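Local coordinates for protein 16S rRNA aminocarboxypropyltransferase (Vulcanisaeta distributa, PDB 5APG) that binds S-adenosylmethionine and probably transfers its 3-amino-3-carboxypropyl group to an N1-methylpseudouridine in 16S rRNA, completing a hypermodified nucleotide, at residues Asp46-Thr51 against Val79-Ile84; Thr51-Ser56 against Arg91-Leu96. One frame throughout, in Å; residues are numbered along the deposited sequence.

Contact 1: residues Asp46-Thr51 against Val79-Ile84. With EEM ([(3S)-3-amino-4-hydroxy-4-oxo-butyl]-[[(2S,3S,4R,5R)-5-(6-aminopurin-9-yl)-3,4-dihydroxy-oxolan-2-yl]methyl]-methyl-selanium), chain D.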
loop_
_atom_site.group_PDB
_atom_site.type_symbol
_atom_site.label_atom_id
_atom_site.label_comp_id
_atom_site.label_asym_id
_atom_site.label_seq_id
_atom_site.Cartn_x
_atom_site.Cartn_y
_atom_site.Cartn_z
ATOM N N ASP A 46 3.295 -0.009 -5.398
ATOM C CA ASP A 46 4.322 0.923 -5.828
ATOM C C ASP A 46 3.692 2.300 -5.912
ATOM O O ASP A 46 2.932 2.575 -6.838
ATOM C CB ASP A 46 4.906 0.494 -7.181
ATOM C CG ASP A 46 6.063 1.373 -7.636
ATOM O OD1 ASP A 46 6.204 2.523 -7.160
ATOM O OD2 ASP A 46 6.837 0.905 -8.496
ATOM N N PRO A 47 4.002 3.169 -4.940
ATOM C CA PRO A 47 3.411 4.509 -4.904
ATOM C C PRO A 47 3.922 5.435 -6.008
ATOM O O PRO A 47 3.355 6.512 -6.175
ATOM C CB PRO A 47 3.821 5.028 -3.521
ATOM C CG PRO A 47 5.129 4.354 -3.259
ATOM C CD PRO A 47 4.978 2.966 -3.853
ATOM N N THR A 48 4.953 5.026 -6.748
ATOM C CA THR A 48 5.542 5.888 -7.774
ATOM C C THR A 48 4.932 5.718 -9.162
ATOM O O THR A 48 5.206 6.521 -10.054
ATOM C CB THR A 48 7.069 5.659 -7.913
ATOM O OG1 THR A 48 7.314 4.374 -8.501
ATOM C CG2 THR A 48 7.759 5.749 -6.553
ATOM N N VAL A 49 4.136 4.672 -9.363
ATOM C CA VAL A 49 3.476 4.482 -10.658
ATOM C C VAL A 49 2.092 5.130 -10.629
ATOM O O VAL A 49 1.605 5.513 -9.567
ATOM C CB VAL A 49 3.349 2.990 -11.035
ATOM C CG1 VAL A 49 4.727 2.332 -11.078
ATOM C CG2 VAL A 49 2.421 2.251 -10.071
ATOM N N LYS A 50 1.462 5.252 -11.793
ATOM C CA LYS A 50 0.190 5.962 -11.896
ATOM C C LYS A 50 -1.002 5.018 -12.025
ATOM O O LYS A 50 -2.155 5.457 -11.988
ATOM C CB LYS A 50 0.218 6.922 -13.091
ATOM C CG LYS A 50 1.306 7.973 -13.009
ATOM C CD LYS A 50 1.168 8.793 -11.728
ATOM C CE LYS A 50 2.334 9.758 -11.563
ATOM N NZ LYS A 50 3.520 9.089 -10.954
ATOM N N THR A 51 -0.722 3.728 -12.184
ATOM C CA THR A 51 -1.768 2.734 -12.403
ATOM C C THR A 51 -2.350 2.240 -11.081
ATOM O O THR A 51 -1.676 1.547 -10.326
ATOM C CB THR A 51 -1.233 1.525 -13.200
ATOM O OG1 THR A 51 -0.413 1.988 -14.282
ATOM C CG2 THR A 51 -2.381 0.690 -13.746
ATOM N N VAL A 79 14.040 4.122 -4.431
ATOM C CA VAL A 79 14.073 2.664 -4.372
ATOM C C VAL A 79 13.144 2.027 -5.406
ATOM O O VAL A 79 13.550 1.125 -6.144
ATOM C CB VAL A 79 13.696 2.157 -2.965
ATOM C CG1 VAL A 79 13.437 0.653 -2.984
ATOM C CG2 VAL A 79 14.791 2.516 -1.969
ATOM N N HIS A 80 11.904 2.499 -5.471
ATOM C CA HIS A 80 10.938 1.918 -6.397
ATOM C C HIS A 80 11.284 2.208 -7.856
ATOM O O HIS A 80 11.073 1.363 -8.722
ATOM C CB HIS A 80 9.526 2.416 -6.092
ATOM C CG HIS A 80 8.924 1.809 -4.864
ATOM N ND1 HIS A 80 9.136 2.315 -3.600
ATOM C CD2 HIS A 80 8.125 0.724 -4.706
ATOM C CE1 HIS A 80 8.492 1.571 -2.716
ATOM N NE2 HIS A 80 7.869 0.603 -3.363
ATOM N N THR A 81 11.815 3.393 -8.135
ATOM C CA THR A 81 12.092 3.762 -9.518
ATOM C C THR A 81 13.322 3.039 -10.064
ATOM O O THR A 81 13.395 2.744 -11.257
ATOM C CB THR A 81 12.290 5.286 -9.677
ATOM O OG1 THR A 81 13.327 5.738 -8.799
ATOM C CG2 THR A 81 11.000 6.032 -9.358
ATOM N N LYS A 82 14.281 2.736 -9.197
ATOM C CA LYS A 82 15.548 2.186 -9.668
ATOM C C LYS A 82 15.650 0.661 -9.601
ATOM O O LYS A 82 16.464 0.076 -10.311
ATOM C CB LYS A 82 16.713 2.805 -8.885
ATOM C CG LYS A 82 16.899 4.297 -9.128
ATOM C CD LYS A 82 18.340 4.738 -8.889
ATOM C CE LYS A 82 18.811 4.407 -7.482
ATOM N NZ LYS A 82 20.084 5.110 -7.153
ATOM N N PHE A 83 14.837 0.006 -8.776
ATOM C CA PHE A 83 15.077 -1.416 -8.524
ATOM C C PHE A 83 13.955 -2.393 -8.886
ATOM O O PHE A 83 14.115 -3.598 -8.700
ATOM C CB PHE A 83 15.450 -1.614 -7.053
ATOM C CG PHE A 83 16.701 -0.889 -6.646
ATOM C CD1 PHE A 83 17.948 -1.429 -6.920
ATOM C CD2 PHE A 83 16.633 0.329 -5.990
ATOM C CE1 PHE A 83 19.104 -0.766 -6.551
ATOM C CE2 PHE A 83 17.786 0.997 -5.614
ATOM C CZ PHE A 83 19.022 0.450 -5.896
ATOM N N ILE A 84 12.829 -1.911 -9.403
ATOM C CA ILE A 84 11.813 -2.848 -9.882
ATOM C C ILE A 84 11.382 -2.537 -11.316
ATOM O O ILE A 84 10.738 -1.520 -11.590
ATOM C CB ILE A 84 10.572 -2.895 -8.950
ATOM C CG1 ILE A 84 10.063 -1.499 -8.617
ATOM C CG2 ILE A 84 10.900 -3.634 -7.662
ATOM C CD1 ILE A 84 8.872 -1.501 -7.687
HETATM C C2 EEM D . 1.087 2.142 -3.085
HETATM N N3 EEM D . 1.752 1.628 -2.095
HETATM C C4 EEM D . 1.792 2.248 -0.930
HETATM C "C1'" EEM D . 3.128 0.753 0.600
HETATM C "C2'" EEM D . 4.430 0.812 -0.237
HETATM C "C3'" EEM D . 5.304 1.455 0.630
HETATM C "C4'" EEM D . 5.039 1.102 1.899
HETATM C "C5'" EEM D . 5.160 2.197 2.893
HETATM O O EEM D . 4.735 1.385 7.994
HETATM C C EEM D . 5.762 1.905 8.332
HETATM O OXT EEM D . 6.356 1.514 9.322
HETATM C CA EEM D . 6.362 3.023 7.509
HETATM N N EEM D . 7.461 3.580 8.247
HETATM C CB EEM D . 6.808 2.392 6.198
HETATM C CG EEM D . 7.118 3.384 5.096
HETATM SE SE EEM D . 7.039 2.509 3.320
HETATM C CE EEM D . 7.679 3.715 1.947
HETATM O "O4'" EEM D . 3.460 0.822 1.823
HETATM O "O3'" EEM D . 6.717 1.327 0.205
HETATM O "O2'" EEM D . 4.797 -0.569 -0.326
HETATM N N9 EEM D . 2.373 1.989 0.250
HETATM C C8 EEM D . 2.056 2.990 1.046
HETATM N N7 EEM D . 1.315 3.882 0.429
HETATM C C5 EEM D . 1.115 3.448 -0.827
HETATM N N1 EEM D . 0.428 3.281 -3.041
HETATM C C6 EEM D . 0.410 3.977 -1.943
HETATM N N6 EEM D . -0.272 5.208 -1.868
#

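Contact 2: residues Thr51-Ser56 against Arg91-Leu96. With EEM ([(3S)-3-amino-4-hydroxy-4-oxo-butyl]-[[(2S,3S,4R,5R)-5-(6-aminopurin-9-yl)-3,4-dihydroxy-oxolan-2-yl]methyl]-methyl-selanium), chain D.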
loop_
_atom_site.group_PDB
_atom_site.type_symbol
_atom_site.label_atom_id
_atom_site.label_comp_id
_atom_site.label_asym_id
_atom_site.label_seq_id
_atom_site.Cartn_x
_atom_site.Cartn_y
_atom_site.Cartn_z
ATOM N N THR A 51 -0.722 3.728 -12.184
ATOM C CA THR A 51 -1.768 2.734 -12.403
ATOM C C THR A 51 -2.350 2.240 -11.081
ATOM O O THR A 51 -1.676 1.547 -10.326
ATOM C CB THR A 51 -1.233 1.525 -13.200
ATOM O OG1 THR A 51 -0.413 1.988 -14.282
ATOM C CG2 THR A 51 -2.381 0.690 -13.746
ATOM N N PRO A 52 -3.612 2.592 -10.797
ATOM C CA PRO A 52 -4.199 2.204 -9.511
ATOM C C PRO A 52 -4.652 0.750 -9.459
ATOM O O PRO A 52 -5.131 0.189 -10.451
ATOM C CB PRO A 52 -5.401 3.143 -9.381
ATOM C CG PRO A 52 -5.812 3.408 -10.792
ATOM C CD PRO A 52 -4.545 3.383 -11.619
ATOM N N LEU A 53 -4.496 0.156 -8.279
ATOM C CA LEU A 53 -5.015 -1.173 -7.985
ATOM C C LEU A 53 -6.530 -1.201 -8.151
ATOM O O LEU A 53 -7.210 -0.262 -7.754
ATOM C CB LEU A 53 -4.637 -1.579 -6.558
ATOM C CG LEU A 53 -4.845 -3.036 -6.151
ATOM C CD1 LEU A 53 -3.713 -3.904 -6.694
ATOM C CD2 LEU A 53 -4.958 -3.150 -4.631
ATOM N N THR A 54 -7.048 -2.278 -8.733
ATOM C CA THR A 54 -8.490 -2.450 -8.915
ATOM C C THR A 54 -8.917 -3.827 -8.393
ATOM O O THR A 54 -8.073 -4.701 -8.216
ATOM C CB THR A 54 -8.897 -2.298 -10.402
ATOM O OG1 THR A 54 -8.157 -3.227 -11.201
ATOM C CG2 THR A 54 -8.634 -0.875 -10.888
ATOM N N PRO A 55 -10.225 -4.022 -8.137
ATOM C CA PRO A 55 -10.697 -5.314 -7.622
ATOM C C PRO A 55 -10.270 -6.513 -8.465
ATOM O O PRO A 55 -9.978 -7.569 -7.907
ATOM C CB PRO A 55 -12.222 -5.158 -7.648
ATOM C CG PRO A 55 -12.439 -3.709 -7.438
ATOM C CD PRO A 55 -11.310 -3.022 -8.170
ATOM N N SER A 56 -10.211 -6.349 -9.784
ATOM C CA SER A 56 -9.901 -7.474 -10.660
ATOM C C SER A 56 -8.453 -7.946 -10.519
ATOM O O SER A 56 -8.109 -9.027 -10.988
ATOM C CB SER A 56 -10.203 -7.117 -12.122
ATOM O OG SER A 56 -9.576 -5.903 -12.496
ATOM N N ARG A 91 1.340 -1.489 -9.179
ATOM C CA ARG A 91 0.108 -0.739 -8.947
ATOM C C ARG A 91 0.232 0.205 -7.755
ATOM O O ARG A 91 0.706 -0.192 -6.688
ATOM C CB ARG A 91 -1.071 -1.696 -8.715
ATOM C CG ARG A 91 -1.437 -2.578 -9.909
ATOM C CD ARG A 91 -1.951 -1.736 -11.093
ATOM N NE ARG A 91 -2.402 -2.571 -12.207
ATOM C CZ ARG A 91 -1.632 -2.959 -13.221
ATOM N NH1 ARG A 91 -0.353 -2.594 -13.274
ATOM N NH2 ARG A 91 -2.140 -3.716 -14.187
ATOM N N ARG A 92 -0.191 1.453 -7.929
ATOM C CA ARG A 92 -0.332 2.339 -6.781
ATOM C C ARG A 92 -1.675 2.048 -6.142
ATOM O O ARG A 92 -2.538 1.417 -6.753
ATOM C CB ARG A 92 -0.239 3.821 -7.176
ATOM C CG ARG A 92 -1.387 4.330 -8.063
ATOM C CD ARG A 92 -1.356 5.859 -8.146
ATOM N NE ARG A 92 -2.383 6.432 -9.017
ATOM C CZ ARG A 92 -3.619 6.735 -8.631
ATOM N NH1 ARG A 92 -4.008 6.496 -7.385
ATOM N NH2 ARG A 92 -4.475 7.265 -9.497
ATOM N N LEU A 93 -1.853 2.487 -4.904
ATOM C CA LEU A 93 -3.170 2.419 -4.304
ATOM C C LEU A 93 -3.974 3.620 -4.765
ATOM O O LEU A 93 -3.416 4.690 -4.986
ATOM C CB LEU A 93 -3.088 2.387 -2.777
ATOM C CG LEU A 93 -2.568 1.079 -2.183
ATOM C CD1 LEU A 93 -2.281 1.287 -0.716
ATOM C CD2 LEU A 93 -3.580 -0.045 -2.391
ATOM N N PRO A 94 -5.290 3.440 -4.926
ATOM C CA PRO A 94 -6.160 4.600 -5.120
ATOM C C PRO A 94 -6.074 5.504 -3.901
ATOM O O PRO A 94 -5.674 5.051 -2.820
ATOM C CB PRO A 94 -7.559 3.986 -5.276
ATOM C CG PRO A 94 -7.448 2.616 -4.740
ATOM C CD PRO A 94 -6.036 2.174 -4.975
ATOM N N LEU A 95 -6.450 6.764 -4.073
ATOM C CA LEU A 95 -6.216 7.783 -3.062
ATOM C C LEU A 95 -6.988 7.521 -1.775
ATOM O O LEU A 95 -8.218 7.418 -1.782
ATOM C CB LEU A 95 -6.583 9.160 -3.617
ATOM C CG LEU A 95 -6.201 10.315 -2.692
ATOM C CD1 LEU A 95 -4.687 10.432 -2.588
ATOM C CD2 LEU A 95 -6.811 11.604 -3.186
ATOM N N LEU A 96 -6.254 7.425 -0.671
ATOM C CA LEU A 96 -6.842 7.159 0.633
ATOM C C LEU A 96 -6.221 8.073 1.678
ATOM O O LEU A 96 -5.147 8.639 1.468
ATOM C CB LEU A 96 -6.650 5.689 1.021
ATOM C CG LEU A 96 -7.434 4.688 0.168
ATOM C CD1 LEU A 96 -6.807 3.295 0.232
ATOM C CD2 LEU A 96 -8.894 4.638 0.603
HETATM C C2 EEM D . 1.087 2.142 -3.085
HETATM N N3 EEM D . 1.752 1.628 -2.095
HETATM C C4 EEM D . 1.792 2.248 -0.930
HETATM C "C1'" EEM D . 3.128 0.753 0.600
HETATM C "C2'" EEM D . 4.430 0.812 -0.237
HETATM C "C3'" EEM D . 5.304 1.455 0.630
HETATM C "C4'" EEM D . 5.039 1.102 1.899
HETATM C "C5'" EEM D . 5.160 2.197 2.893
HETATM O O EEM D . 4.735 1.385 7.994
HETATM C C EEM D . 5.762 1.905 8.332
HETATM O OXT EEM D . 6.356 1.514 9.322
HETATM C CA EEM D . 6.362 3.023 7.509
HETATM N N EEM D . 7.461 3.580 8.247
HETATM C CB EEM D . 6.808 2.392 6.198
HETATM C CG EEM D . 7.118 3.384 5.096
HETATM SE SE EEM D . 7.039 2.509 3.320
HETATM C CE EEM D . 7.679 3.715 1.947
HETATM O "O4'" EEM D . 3.460 0.822 1.823
HETATM O "O3'" EEM D . 6.717 1.327 0.205
HETATM O "O2'" EEM D . 4.797 -0.569 -0.326
HETATM N N9 EEM D . 2.373 1.989 0.250
HETATM C C8 EEM D . 2.056 2.990 1.046
HETATM N N7 EEM D . 1.315 3.882 0.429
HETATM C C5 EEM D . 1.115 3.448 -0.827
HETATM N N1 EEM D . 0.428 3.281 -3.041
HETATM C C6 EEM D . 0.410 3.977 -1.943
HETATM N N6 EEM D . -0.272 5.208 -1.868
HETATM O O HOH W 1 -5.396 -2.343 -11.663
#

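Contact 1: residues Asp46-Thr51 against Val79-Ile84
P47 sets its CD methylene over one face of the H80 imidazole, the two side chains crossing at about a right angle, a CH-pi contact in which CD stands 3.9 Å from the centroid of the H80 ring and 13° off the ring normal. Proline suits the place: its CD is bonded to the backbone N, so the chain itself fixes the CH2 above the ring. Beside it, D46 and H80 run past each other in opposite directions, the carboxylate plane turned 41° from the imidazole, and D46 OD1 rests 3.5 Å from H80 CB. The D46 torsion that puts CG anti to the backbone N (chi1 -176°) lets the carboxylate reach forward to the helix. Both T48 donors then come to D46 OD1 from one face of the carboxylate: the hydroxyl OG1 at 2.5 Å on the syn side, the amide N at 2.8 Å on the anti side. The amide bond makes an Asx turn inside the type I turn D46-V49. The same T48 turns its CG2 methyl to H80 CB, at 3.8 Å, so this threonine serves both the polar turn and the helix contact. D46 OD2 lies 3.3 Å from I84 CD1, and its charge is met by R90 in a salt bridge. H80 is anchored by ND1 to A76 O, one helical turn back, which limits rotation of the ring and leaves CE1 3.4 Å from EEM O3'. P47 meanwhile borders the adenine, with its N 3.6 Å from EEM C2. A loop after the parallel strand 43-45, packed on helix 73-83 around the ribose and adenine, thus forms one wall of the S-adenosylmethionine pocket in this SPOUT-fold enzyme.

Contact 2: residues Thr51-Ser56 against Arg91-Leu96
T51-L53 and R91-L93 are joined by a single beta bridge between P52 and R92, bonded in the pattern of parallel strands. R92 N donates to T51 O (2.8 Å), and R92 O accepts from L53 N, almost straight along its C=O axis at 175°. The bridge continues the edge of the parallel sheet of this SPOUT fold into the loops beyond strands 43-45 and 89-91. Proline fits the centre because its neighbours T51 and L53 make the bonds and no N-H of its own is required; P52 CA approaches R92 O at 3.3 Å in a CA-H...O contact. The two arginines spread beside T51 and P52. R91 bends at chi2 (-65°), bringing its guanidinium under the T51 CG2 methyl, which sits off-centre over one face, 3.6 Å from R91 NE. R92 stays extended from CG to NE, with P52 CB over the centre of one guanidinium face; its NH1 holds L93 O and forms a salt bridge with E161, which ties the loop to helix 160-165. Apolar L53 reaches inward, its CD2 4.1 Å from L93 CD2, the two leucines side by side, while L93 N donates to EEM N1 at 3.1 Å. Near R91 a water donates to P52 O and accepts from T54 OG1 and, in the guanidinium plane, from R91 NE.

Overall arrangement
The two contacts, with centres about 13 Å apart, share T51 and border the adenosine part of the bound selenium analogue of S-adenosylmethionine. Residues 46-51 leave the end of strand 43-45 beside the adenine, while H80 of the helix meets the ribose, and 51-56 carry the same chain on to the loop 91-96. Direct bonds fasten them together: D46 N lies 2.9 Å from R91 O, continuing the pairing of the neighbouring strands, and K50 O has a weak bond from R92 NE at 3.1 Å. R92 thus touches both contacts, packing its CB and CD against D46 O and V49 O. T19, I69, Y108 and T112, elsewhere in the pocket, are also hydrogen-bonded to the ligand.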